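Local coordinates for protein trans-2-enoyl-CoA reductase [NADH] (Treponema denticola ATCC 35405, PDB 4GGO) that catalyses the NADH-dependent reduction of the carbon-carbon double bond of trans-2-enoyl-CoA thioesters such as crotonyl-CoA, a step of fatty acid synthesis, at residues 208-213 with 270-275; 213-218 with 264-269; 226-231 with 321-326; 330-333 with 337-340. All coordinates share one frame; numbering follows the deposited sequence.

Contact 1 (208-213 with 270-275); sequences EDWERW and IRAFVS
Trp210 holds CG anti to its own N (chi1 180°), and this extended first torsion carries the indole from helix 208-219 straight toward strand 270-276. The six-membered end of the ring makes the contact. Its CH2 lies 3.5 Å from Phe273 O, a van der Waals approach to the backbone of the strand. On one flank CZ2 meets the methyl of Ala272, CB, at 4.3 Å. On the other, CZ3 comes to 4.5 Å from Val274 CG2. All three partners approach the indole obliquely. Ala272 points its CB at the helix, while the Phe273 side chain leaves on the far face of the strand and packs on Leu230 and Val332.

This is helix-on-sheet packing in a Rossmann-type fold. The helix runs nearly antiparallel to the strand, at 160°, with the short axes 12.1 Å apart. Trp210 spans that gap.

The pyrrole nitrogen serves a different strand: Trp210 NE1 is hydrogen-bonded to Thr229 OG1 of strand 227-233. Leu256 and Ala260 of helix 248-266 also pack against the indole. Val274 lies close to Lys253, which binds NAD(+).

Contact 2 (213-218 with 264-269); sequences WIKQLS and NKENPS
Ile214 and Ser218, one turn apart on helix 208-219, face Asn267 just beyond the C-terminal end of helix 248-266. The two helices lie on the same face of the Rossmann-type parallel sheet, and Asn267 begins the turn that leads into strand 270-276.

The inner part is the more buried. Ile214 is buried and points toward segment 264-269, with CG2 against the end of the Asn267 side chain. It also packs on Ile144 of the sheet and on Leu223 of the short strand 223-224. Ser218 sets its OG anti to the backbone N (chi1 170°), on the side facing Asn267. Asn267 has the largest share of the buried surface here.

The outer side is loose and open to solvent. Lys215 and Glu266 are both exposed, and their side chains cross at an angle. The Glu266 chain is extended beyond CG, whereas Lys215 bends at chi3 and chi4. Opposite charges may attract weakly here, but the pair is too far apart for a salt bridge: Lys215 NZ stands 4.1 Å from Glu266 OE1.

Contact 3 (226-231 with 321-326); sequences GCITLA and ERLYRK
Strand 227-233 belongs to the parallel sheet of the Rossmann-type fold, and here it packs against the C-terminal end of helix 311-323. Ile228 and Leu230, two residues apart on the strand, both point at Leu323 in the last turn of that helix. Leu230 and Leu323 meet tip to tip. Leu230 CD1 faces both branches of Leu323, 3.7 Å from Leu323 CD2 and 3.8 Å from Leu323 CD1. Ile228 comes in across the leucine. Its CG2 branch, anti to the backbone N, touches Leu323 CD2 at 4.2 Å.

All three side chains are buried, as expected where a helix covers a face of the central sheet. This face is opposite the one that turns Thr229 toward Trp210. Ile338 of strand 338-339, one strand further across the sheet beyond 270-276, extends the apolar patch, packing on both Leu230 and Leu323.

Tyr324 leaves the helical path and makes a marginal contact with Ile228. Two arginines of the same segment bond the carbonyl of Glu321. Glu321 O accepts Arg325 NH1 at 2.8 Å and Arg322 NH1 at 3.2 Å, from opposite faces of its carbonyl plane. Arg322 NH2 also bonds Asp342 in a salt bridge.

Contact 4 (330-333 with 337-340); sequences IPVD and RIRI
The chain doubles back on itself between Val332 and Ile338, whose CA atoms are 4.6 Å apart, and Asp333 N donates to Arg337 O at 2.8 Å. Asp333 then closes the loop with its carboxylate. Its CG sits between the backbone N and carbonyl carbon (chi1 58°), which folds the group back over residue 337. Asp333 OD1 accepts Arg337 N at 2.7 Å, from above the carboxylate plane, and also bonds Glu335 N within the turn.

OD2 takes three donors from two arginines in a salt-bridge network. Arg337 grips it side-on. Arg337 NE meets the syn lone pair of Asp333 OD2 at 2.9 Å, and Arg337 NH2 reaches the same oxygen from above the carboxylate plane. Bends at chi2 and chi3 bring Arg339 NH1 to the anti lone pair of Asp333 OD2, also at 2.9 Å. The Arg339 guanidinium stands 81° from the carboxylate plane. Both arginines have second anionic partners, Glu257 for Arg337 and Asp341 for Arg339.

One water bridges Pro331 O and Arg339 N. On the apolar side, Ile330 CG2 meets Ile338 CD1 at 3.8 Å.

Strand 338-339 forms one edge of the parallel sheet and bonds to Val274 and Val276 of strand 270-276. Ile338 is buried between Leu230 of strand 227-233 and Leu318 and Leu323 of helix 311-323.

All four contacts surround one edge of the parallel Rossmann-type sheet, where strands 227-233, 270-276 and 338-339 lie side by side. Contacts 1 and 2 share helix 208-219, with centres about 8 Å apart, and contact 2 is nested within the chain loop closed by contact 1. Contact 3 crosses both of them along the chain. It lies on the opposite face of the sheet from contact 1, with centres about 13 Å apart. Contact 4 follows last, its centre about 10 Å from that of contact 3, and adds the edge strand 338-339. Helices thus cover both faces of the sheet, and contacts 1 and 4 come close to the NAD(+)-binding Lys253.

Contact 1 (208-213 with 270-275)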
loop_
_atom_site.group_PDB
_atom_site.type_symbol
_atom_site.label_atom_id
_atom_site.label_comp_id
_atom_site.label_asym_id
_atom_site.label_seq_id
_atom_site.Cartn_x
_atom_site.Cartn_y
_atom_site.Cartn_z
ATOM N N GLU A 208 5.381 -6.672 14.567
ATOM C CA GLU A 208 6.413 -7.640 14.938
ATOM C C GLU A 208 7.494 -7.796 13.869
ATOM O O GLU A 208 8.685 -7.681 14.162
ATOM C CB GLU A 208 5.803 -9.004 15.274
ATOM C CG GLU A 208 5.091 -9.052 16.618
ATOM C CD GLU A 208 4.808 -10.470 17.080
ATOM O OE1 GLU A 208 4.986 -11.409 16.273
ATOM O OE2 GLU A 208 4.415 -10.646 18.252
ATOM N N ASP A 209 7.078 -8.054 12.634
ATOM C CA ASP A 209 8.027 -8.263 11.545
ATOM C C ASP A 209 8.808 -6.993 11.233
ATOM O O ASP A 209 9.994 -7.045 10.907
ATOM C CB ASP A 209 7.312 -8.750 10.286
ATOM C CG ASP A 209 8.274 -9.052 9.155
ATOM O OD1 ASP A 209 9.211 -9.850 9.368
ATOM O OD2 ASP A 209 8.099 -8.483 8.057
ATOM N N TRP A 210 8.128 -5.855 11.330
ATOM C CA TRP A 210 8.747 -4.554 11.110
ATOM C C TRP A 210 9.920 -4.367 12.063
ATOM O O TRP A 210 11.030 -4.039 11.643
ATOM C CB TRP A 210 7.712 -3.449 11.330
ATOM C CG TRP A 210 8.226 -2.058 11.136
ATOM C CD1 TRP A 210 9.313 -1.673 10.407
ATOM C CD2 TRP A 210 7.667 -0.859 11.686
ATOM N NE1 TRP A 210 9.465 -0.309 10.469
ATOM C CE2 TRP A 210 8.468 0.214 11.250
ATOM C CE3 TRP A 210 6.569 -0.591 12.508
ATOM C CZ2 TRP A 210 8.203 1.535 11.603
ATOM C CZ3 TRP A 210 6.307 0.722 12.859
ATOM C CH2 TRP A 210 7.121 1.768 12.407
ATOM N N GLU A 211 9.663 -4.587 13.348
ATOM C CA GLU A 211 10.686 -4.448 14.374
ATOM C C GLU A 211 11.796 -5.476 14.171
ATOM O O GLU A 211 12.966 -5.200 14.436
ATOM C CB GLU A 211 10.065 -4.599 15.765
ATOM C CG GLU A 211 10.989 -4.210 16.908
ATOM C CD GLU A 211 10.291 -4.235 18.253
ATOM O OE1 GLU A 211 9.329 -5.015 18.412
ATOM O OE2 GLU A 211 10.698 -3.467 19.151
ATOM N N ARG A 212 11.424 -6.657 13.691
ATOM C CA ARG A 212 12.395 -7.710 13.424
ATOM C C ARG A 212 13.324 -7.299 12.286
ATOM O O ARG A 212 14.531 -7.534 12.345
ATOM C CB ARG A 212 11.690 -9.026 13.089
ATOM C CG ARG A 212 12.593 -10.250 13.156
ATOM C CD ARG A 212 11.841 -11.515 12.770
ATOM N NE ARG A 212 12.664 -12.714 12.907
ATOM C CZ ARG A 212 12.607 -13.548 13.941
ATOM N NH1 ARG A 212 11.759 -13.320 14.934
ATOM N NH2 ARG A 212 13.394 -14.615 13.978
ATOM N N TRP A 213 12.755 -6.680 11.254
ATOM C CA TRP A 213 13.542 -6.161 10.140
ATOM C C TRP A 213 14.546 -5.120 10.622
ATOM O O TRP A 213 15.722 -5.168 10.264
ATOM C CB TRP A 213 12.636 -5.544 9.072
ATOM C CG TRP A 213 12.166 -6.509 8.027
ATOM C CD1 TRP A 213 10.967 -7.160 7.990
ATOM C CD2 TRP A 213 12.886 -6.929 6.862
ATOM N NE1 TRP A 213 10.896 -7.962 6.875
ATOM C CE2 TRP A 213 12.062 -7.837 6.166
ATOM C CE3 TRP A 213 14.147 -6.628 6.341
ATOM C CZ2 TRP A 213 12.460 -8.445 4.976
ATOM C CZ3 TRP A 213 14.539 -7.230 5.159
ATOM C CH2 TRP A 213 13.698 -8.128 4.490
ATOM N N ILE A 270 17.458 6.689 15.305
ATOM C CA ILE A 270 16.465 6.340 14.293
ATOM C C ILE A 270 15.215 7.215 14.386
ATOM O O ILE A 270 14.945 7.826 15.421
ATOM C CB ILE A 270 16.071 4.846 14.379
ATOM C CG1 ILE A 270 15.869 4.260 12.981
ATOM C CG2 ILE A 270 14.827 4.653 15.244
ATOM C CD1 ILE A 270 15.638 2.766 12.976
ATOM N N ARG A 271 14.465 7.277 13.291
ATOM C CA ARG A 271 13.210 8.017 13.254
ATOM C C ARG A 271 12.093 7.138 12.698
ATOM O O ARG A 271 11.920 7.030 11.485
ATOM C CB ARG A 271 13.360 9.293 12.422
ATOM C CG ARG A 271 14.246 10.349 13.071
ATOM C CD ARG A 271 14.373 11.591 12.200
ATOM N NE ARG A 271 15.118 11.328 10.973
ATOM C CZ ARG A 271 15.379 12.243 10.044
ATOM N NH1 ARG A 271 14.951 13.489 10.201
ATOM N NH2 ARG A 271 16.065 11.913 8.959
ATOM N N ALA A 272 11.346 6.507 13.599
ATOM C CA ALA A 272 10.282 5.585 13.214
ATOM C C ALA A 272 8.907 6.233 13.331
ATOM O O ALA A 272 8.613 6.917 14.312
ATOM C CB ALA A 272 10.344 4.326 14.063
ATOM N N PHE A 273 8.065 6.011 12.326
ATOM C CA PHE A 273 6.717 6.565 12.322
ATOM C C PHE A 273 5.714 5.574 11.759
ATOM O O PHE A 273 6.043 4.766 10.893
ATOM C CB PHE A 273 6.649 7.831 11.463
ATOM C CG PHE A 273 7.637 8.892 11.844
ATOM C CD1 PHE A 273 7.325 9.831 12.813
ATOM C CD2 PHE A 273 8.866 8.971 11.211
ATOM C CE1 PHE A 273 8.229 10.818 13.158
ATOM C CE2 PHE A 273 9.775 9.955 11.550
ATOM C CZ PHE A 273 9.456 10.880 12.525
ATOM N N VAL A 274 4.485 5.644 12.253
ATOM C CA VAL A 274 3.369 5.050 11.541
ATOM C C VAL A 274 2.825 6.131 10.621
ATOM O O VAL A 274 2.547 7.245 11.063
ATOM C CB VAL A 274 2.253 4.578 12.488
ATOM C CG1 VAL A 274 1.008 4.204 11.695
ATOM C CG2 VAL A 274 2.728 3.399 13.325
ATOM N N SER A 275 2.707 5.817 9.337
ATOM C CA SER A 275 2.144 6.760 8.384
ATOM C C SER A 275 0.719 6.351 8.044
ATOM O O SER A 275 0.492 5.301 7.441
ATOM C CB SER A 275 2.992 6.822 7.112
ATOM O OG SER A 275 2.468 7.776 6.203
#

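Contact 2 (213-218 with 264-269)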
loop_
_atom_site.group_PDB
_atom_site.type_symbol
_atom_site.label_atom_id
_atom_site.label_comp_id
_atom_site.label_asym_id
_atom_site.label_seq_id
_atom_site.Cartn_x
_atom_site.Cartn_y
_atom_site.Cartn_z
ATOM N N TRP A 213 12.755 -6.680 11.254
ATOM C CA TRP A 213 13.542 -6.161 10.140
ATOM C C TRP A 213 14.546 -5.120 10.622
ATOM O O TRP A 213 15.722 -5.168 10.264
ATOM C CB TRP A 213 12.636 -5.544 9.072
ATOM C CG TRP A 213 12.166 -6.509 8.027
ATOM C CD1 TRP A 213 10.967 -7.160 7.990
ATOM C CD2 TRP A 213 12.886 -6.929 6.862
ATOM N NE1 TRP A 213 10.896 -7.962 6.875
ATOM C CE2 TRP A 213 12.062 -7.837 6.166
ATOM C CE3 TRP A 213 14.147 -6.628 6.341
ATOM C CZ2 TRP A 213 12.460 -8.445 4.976
ATOM C CZ3 TRP A 213 14.539 -7.230 5.159
ATOM C CH2 TRP A 213 13.698 -8.128 4.490
ATOM N N ILE A 214 14.073 -4.186 11.441
ATOM C CA ILE A 214 14.914 -3.100 11.936
ATOM C C ILE A 214 16.030 -3.598 12.851
ATOM O O ILE A 214 17.191 -3.225 12.681
ATOM C CB ILE A 214 14.082 -2.034 12.678
ATOM C CG1 ILE A 214 13.016 -1.447 11.749
ATOM C CG2 ILE A 214 14.981 -0.934 13.219
ATOM C CD1 ILE A 214 13.577 -0.833 10.485
ATOM N N LYS A 215 15.677 -4.442 13.817
ATOM C CA LYS A 215 16.648 -4.958 14.780
ATOM C C LYS A 215 17.760 -5.773 14.118
ATOM O O LYS A 215 18.917 -5.699 14.530
ATOM C CB LYS A 215 15.952 -5.786 15.865
ATOM C CG LYS A 215 15.078 -4.966 16.804
ATOM C CD LYS A 215 14.349 -5.852 17.804
ATOM C CE LYS A 215 15.310 -6.481 18.798
ATOM N NZ LYS A 215 15.961 -5.458 19.663
ATOM N N GLN A 216 17.408 -6.543 13.092
ATOM C CA GLN A 216 18.399 -7.326 12.359
ATOM C C GLN A 216 19.327 -6.429 11.544
ATOM O O GLN A 216 20.540 -6.639 11.517
ATOM C CB GLN A 216 17.727 -8.354 11.446
ATOM C CG GLN A 216 17.130 -9.547 12.178
ATOM C CD GLN A 216 16.769 -10.683 11.238
ATOM O OE1 GLN A 216 17.207 -10.714 10.088
ATOM N NE2 GLN A 216 15.965 -11.622 11.723
ATOM N N LEU A 217 18.750 -5.432 10.880
ATOM C CA LEU A 217 19.530 -4.488 10.085
ATOM C C LEU A 217 20.444 -3.646 10.971
ATOM O O LEU A 217 21.590 -3.372 10.612
ATOM C CB LEU A 217 18.606 -3.585 9.264
ATOM C CG LEU A 217 17.856 -4.248 8.105
ATOM C CD1 LEU A 217 16.853 -3.286 7.491
ATOM C CD2 LEU A 217 18.827 -4.752 7.051
ATOM N N SER A 218 19.927 -3.239 12.127
ATOM C CA SER A 218 20.699 -2.452 13.082
ATOM C C SER A 218 21.886 -3.246 13.607
ATOM O O SER A 218 22.981 -2.708 13.777
ATOM C CB SER A 218 19.816 -2.018 14.252
ATOM O OG SER A 218 20.594 -1.450 15.291
ATOM N N ASN A 264 11.752 3.854 18.459
ATOM C CA ASN A 264 12.388 5.141 18.725
ATOM C C ASN A 264 13.123 5.155 20.058
ATOM O O ASN A 264 14.142 5.827 20.217
ATOM C CB ASN A 264 11.345 6.260 18.702
ATOM C CG ASN A 264 10.826 6.542 17.310
ATOM O OD1 ASN A 264 11.603 6.764 16.381
ATOM N ND2 ASN A 264 9.507 6.521 17.154
ATOM N N LYS A 265 12.593 4.401 21.012
ATOM C CA LYS A 265 13.136 4.359 22.363
ATOM C C LYS A 265 14.479 3.638 22.428
ATOM O O LYS A 265 15.402 4.087 23.108
ATOM C CB LYS A 265 12.133 3.686 23.299
ATOM C CG LYS A 265 11.773 4.521 24.509
ATOM C CD LYS A 265 10.453 4.088 25.111
ATOM C CE LYS A 265 9.441 5.188 24.950
ATOM N NZ LYS A 265 9.348 5.532 23.504
ATOM N N GLU A 266 14.582 2.525 21.709
ATOM C CA GLU A 266 15.755 1.658 21.772
ATOM C C GLU A 266 16.820 2.052 20.751
ATOM O O GLU A 266 17.982 1.657 20.865
ATOM C CB GLU A 266 15.326 0.202 21.580
ATOM C CG GLU A 266 14.261 -0.239 22.579
ATOM C CD GLU A 266 13.721 -1.629 22.303
ATOM O OE1 GLU A 266 14.051 -2.199 21.242
ATOM O OE2 GLU A 266 12.963 -2.148 23.150
ATOM N N ASN A 267 16.417 2.830 19.751
ATOM C CA ASN A 267 17.356 3.354 18.768
ATOM C C ASN A 267 17.277 4.875 18.695
ATOM O O ASN A 267 16.539 5.421 17.878
ATOM C CB ASN A 267 17.095 2.765 17.376
ATOM C CG ASN A 267 16.910 1.255 17.389
ATOM O OD1 ASN A 267 16.211 0.708 18.238
ATOM N ND2 ASN A 267 17.525 0.579 16.427
ATOM N N PRO A 268 18.035 5.572 19.554
ATOM C CA PRO A 268 18.046 7.040 19.547
ATOM C C PRO A 268 18.560 7.617 18.230
ATOM O O PRO A 268 18.409 8.813 17.979
ATOM C CB PRO A 268 19.013 7.384 20.684
ATOM C CG PRO A 268 18.952 6.209 21.597
ATOM C CD PRO A 268 18.800 5.022 20.684
ATOM N N SER A 269 19.159 6.768 17.400
ATOM C CA SER A 269 19.697 7.189 16.116
ATOM C C SER A 269 18.728 6.897 14.973
ATOM O O SER A 269 19.128 6.858 13.811
ATOM C CB SER A 269 21.027 6.483 15.852
ATOM O OG SER A 269 20.852 5.079 15.774
#

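Contact 3 (226-231 with 321-326)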
loop_
_atom_site.group_PDB
_atom_site.type_symbol
_atom_site.label_atom_id
_atom_site.label_comp_id
_atom_site.label_asym_id
_atom_site.label_seq_id
_atom_site.Cartn_x
_atom_site.Cartn_y
_atom_site.Cartn_z
ATOM N N GLY A 226 20.100 8.440 11.798
ATOM C CA GLY A 226 18.911 9.217 11.503
ATOM C C GLY A 226 18.024 8.574 10.453
ATOM O O GLY A 226 17.206 9.247 9.824
ATOM N N CYS A 227 18.185 7.266 10.268
ATOM C CA CYS A 227 17.407 6.523 9.280
ATOM C C CYS A 227 15.908 6.621 9.548
ATOM O O CYS A 227 15.455 6.448 10.680
ATOM C CB CYS A 227 17.834 5.054 9.254
ATOM S SG CYS A 227 16.972 4.042 8.026
ATOM N N ILE A 228 15.146 6.907 8.499
ATOM C CA ILE A 228 13.694 6.973 8.604
ATOM C C ILE A 228 13.081 5.616 8.281
ATOM O O ILE A 228 13.422 5.000 7.272
ATOM C CB ILE A 228 13.109 8.010 7.629
ATOM C CG1 ILE A 228 13.638 9.410 7.949
ATOM C CG2 ILE A 228 11.588 7.985 7.671
ATOM C CD1 ILE A 228 13.154 10.475 6.990
ATOM N N THR A 229 12.186 5.142 9.139
ATOM C CA THR A 229 11.419 3.943 8.821
ATOM C C THR A 229 9.926 4.162 9.064
ATOM O O THR A 229 9.523 4.704 10.094
ATOM C CB THR A 229 11.944 2.682 9.560
ATOM O OG1 THR A 229 11.213 1.529 9.124
ATOM C CG2 THR A 229 11.813 2.828 11.068
ATOM N N LEU A 230 9.113 3.753 8.096
ATOM C CA LEU A 230 7.676 3.986 8.155
ATOM C C LEU A 230 6.892 2.699 7.956
ATOM O O LEU A 230 7.301 1.823 7.198
ATOM C CB LEU A 230 7.252 4.990 7.080
ATOM C CG LEU A 230 8.026 6.301 6.944
ATOM C CD1 LEU A 230 7.440 7.138 5.818
ATOM C CD2 LEU A 230 8.008 7.073 8.246
ATOM N N ALA A 231 5.761 2.595 8.645
ATOM C CA ALA A 231 4.809 1.524 8.398
ATOM C C ALA A 231 3.464 2.152 8.056
ATOM O O ALA A 231 2.952 2.987 8.803
ATOM C CB ALA A 231 4.687 0.617 9.612
ATOM N N GLU A 321 6.315 16.550 1.209
ATOM C CA GLU A 321 5.668 17.408 2.199
ATOM C C GLU A 321 5.692 16.863 3.627
ATOM O O GLU A 321 5.105 17.463 4.528
ATOM C CB GLU A 321 4.228 17.710 1.778
ATOM C CG GLU A 321 4.103 18.635 0.578
ATOM C CD GLU A 321 4.284 20.097 0.946
ATOM O OE1 GLU A 321 3.264 20.794 1.135
ATOM O OE2 GLU A 321 5.443 20.548 1.050
ATOM N N ARG A 322 6.357 15.730 3.835
ATOM C CA ARG A 322 6.502 15.174 5.180
ATOM C C ARG A 322 7.944 14.771 5.474
ATOM O O ARG A 322 8.566 15.285 6.403
ATOM C CB ARG A 322 5.582 13.965 5.383
ATOM C CG ARG A 322 4.094 14.256 5.273
ATOM C CD ARG A 322 3.610 15.168 6.391
ATOM N NE ARG A 322 2.152 15.240 6.436
ATOM C CZ ARG A 322 1.420 16.015 5.645
ATOM N NH1 ARG A 322 2.008 16.788 4.743
ATOM N NH2 ARG A 322 0.097 16.017 5.752
ATOM N N LEU A 323 8.470 13.847 4.675
ATOM C CA LEU A 323 9.792 13.283 4.922
ATOM C C LEU A 323 10.921 14.247 4.567
ATOM O O LEU A 323 11.848 14.444 5.354
ATOM C CB LEU A 323 9.966 11.972 4.151
ATOM C CG LEU A 323 8.914 10.888 4.402
ATOM C CD1 LEU A 323 9.236 9.636 3.598
ATOM C CD2 LEU A 323 8.812 10.569 5.885
ATOM N N TYR A 324 10.844 14.845 3.384
ATOM C CA TYR A 324 11.928 15.692 2.896
ATOM C C TYR A 324 11.442 17.102 2.580
ATOM O O TYR A 324 11.237 17.459 1.419
ATOM C CB TYR A 324 12.600 15.045 1.681
ATOM C CG TYR A 324 13.022 13.617 1.947
ATOM C CD1 TYR A 324 14.198 13.335 2.629
ATOM C CD2 TYR A 324 12.234 12.550 1.532
ATOM C CE1 TYR A 324 14.582 12.031 2.884
ATOM C CE2 TYR A 324 12.609 11.243 1.783
ATOM C CZ TYR A 324 13.784 10.990 2.459
ATOM O OH TYR A 324 14.161 9.691 2.709
ATOM N N ARG A 325 11.260 17.894 3.633
ATOM C CA ARG A 325 10.765 19.260 3.512
ATOM C C ARG A 325 11.896 20.276 3.606
ATOM O O ARG A 325 12.964 19.987 4.147
ATOM C CB ARG A 325 9.749 19.549 4.616
ATOM C CG ARG A 325 8.510 18.678 4.575
ATOM C CD ARG A 325 7.793 18.713 5.910
ATOM N NE ARG A 325 7.506 20.076 6.346
ATOM C CZ ARG A 325 6.366 20.713 6.103
ATOM N NH1 ARG A 325 5.400 20.108 5.424
ATOM N NH2 ARG A 325 6.189 21.953 6.538
ATOM N N LYS A 326 11.644 21.475 3.094
ATOM C CA LYS A 326 12.624 22.553 3.143
ATOM C C LYS A 326 12.857 23.046 4.570
ATOM O O LYS A 326 13.910 23.602 4.873
ATOM C CB LYS A 326 12.186 23.716 2.249
ATOM C CG LYS A 326 11.945 23.330 0.795
ATOM C CD LYS A 326 11.470 24.524 -0.020
ATOM C CE LYS A 326 10.939 24.099 -1.382
ATOM N NZ LYS A 326 11.976 23.437 -2.216
#

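Contact 4 (330-333 with 337-340)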
loop_
_atom_site.group_PDB
_atom_site.type_symbol
_atom_site.label_atom_id
_atom_site.label_comp_id
_atom_site.label_asym_id
_atom_site.label_seq_id
_atom_site.Cartn_x
_atom_site.Cartn_y
_atom_site.Cartn_z
ATOM N N ILE A 330 9.381 16.929 10.271
ATOM C CA ILE A 330 8.476 15.866 9.857
ATOM C C ILE A 330 7.187 16.001 10.657
ATOM O O ILE A 330 7.104 15.532 11.793
ATOM C CB ILE A 330 9.085 14.466 10.069
ATOM C CG1 ILE A 330 10.387 14.323 9.280
ATOM C CG2 ILE A 330 8.100 13.385 9.647
ATOM C CD1 ILE A 330 11.018 12.946 9.387
ATOM N N PRO A 331 6.183 16.670 10.070
ATOM C CA PRO A 331 4.901 16.946 10.724
ATOM C C PRO A 331 4.194 15.666 11.146
ATOM O O PRO A 331 4.061 14.737 10.351
ATOM C CB PRO A 331 4.094 17.655 9.630
ATOM C CG PRO A 331 5.122 18.234 8.720
ATOM C CD PRO A 331 6.240 17.237 8.713
ATOM N N VAL A 332 3.757 15.627 12.399
ATOM C CA VAL A 332 3.046 14.476 12.933
ATOM C C VAL A 332 1.854 14.952 13.748
ATOM O O VAL A 332 1.809 16.106 14.173
ATOM C CB VAL A 332 3.956 13.624 13.838
ATOM C CG1 VAL A 332 5.018 12.904 13.013
ATOM C CG2 VAL A 332 4.597 14.495 14.912
ATOM N N ASP A 333 0.886 14.069 13.965
ATOM C CA ASP A 333 -0.239 14.408 14.825
ATOM C C ASP A 333 0.171 14.345 16.292
ATOM O O ASP A 333 1.342 14.145 16.613
ATOM C CB ASP A 333 -1.460 13.520 14.546
ATOM C CG ASP A 333 -1.177 12.033 14.730
ATOM O OD1 ASP A 333 -0.138 11.669 15.321
ATOM O OD2 ASP A 333 -2.014 11.220 14.285
ATOM N N ARG A 337 2.170 10.347 14.816
ATOM C CA ARG A 337 1.934 9.639 13.566
ATOM C C ARG A 337 1.947 10.615 12.398
ATOM O O ARG A 337 1.431 11.728 12.505
ATOM C CB ARG A 337 0.584 8.917 13.604
ATOM C CG ARG A 337 0.442 7.899 14.723
ATOM C CD ARG A 337 -0.980 7.357 14.805
ATOM N NE ARG A 337 -1.958 8.423 15.006
ATOM C CZ ARG A 337 -3.147 8.251 15.575
ATOM N NH1 ARG A 337 -3.507 7.051 16.011
ATOM N NH2 ARG A 337 -3.973 9.280 15.716
ATOM N N ILE A 338 2.542 10.202 11.285
ATOM C CA ILE A 338 2.460 10.976 10.055
ATOM C C ILE A 338 1.067 10.793 9.462
ATOM O O ILE A 338 0.579 9.668 9.354
ATOM C CB ILE A 338 3.524 10.537 9.032
ATOM C CG1 ILE A 338 4.929 10.809 9.575
ATOM C CG2 ILE A 338 3.321 11.254 7.706
ATOM C CD1 ILE A 338 6.040 10.384 8.640
ATOM N N ARG A 339 0.425 11.898 9.092
ATOM C CA ARG A 339 -0.935 11.851 8.568
ATOM C C ARG A 339 -1.023 12.411 7.153
ATOM O O ARG A 339 -0.914 13.619 6.952
ATOM C CB ARG A 339 -1.886 12.634 9.480
ATOM C CG ARG A 339 -1.880 12.188 10.932
ATOM C CD ARG A 339 -2.411 10.772 11.080
ATOM N NE ARG A 339 -3.823 10.672 10.719
ATOM C CZ ARG A 339 -4.826 10.828 11.577
ATOM N NH1 ARG A 339 -4.575 11.095 12.851
ATOM N NH2 ARG A 339 -6.081 10.716 11.162
ATOM N N ILE A 340 -1.221 11.536 6.174
ATOM C CA ILE A 340 -1.517 11.987 4.818
ATOM C C ILE A 340 -2.932 11.582 4.423
ATOM O O ILE A 340 -3.301 11.618 3.248
ATOM C CB ILE A 340 -0.489 11.491 3.779
ATOM C CG1 ILE A 340 -0.448 9.963 3.737
ATOM C CG2 ILE A 340 0.891 12.067 4.079
ATOM C CD1 ILE A 340 0.479 9.414 2.670
HETATM O O HOH W 1 1.648 14.431 9.119
#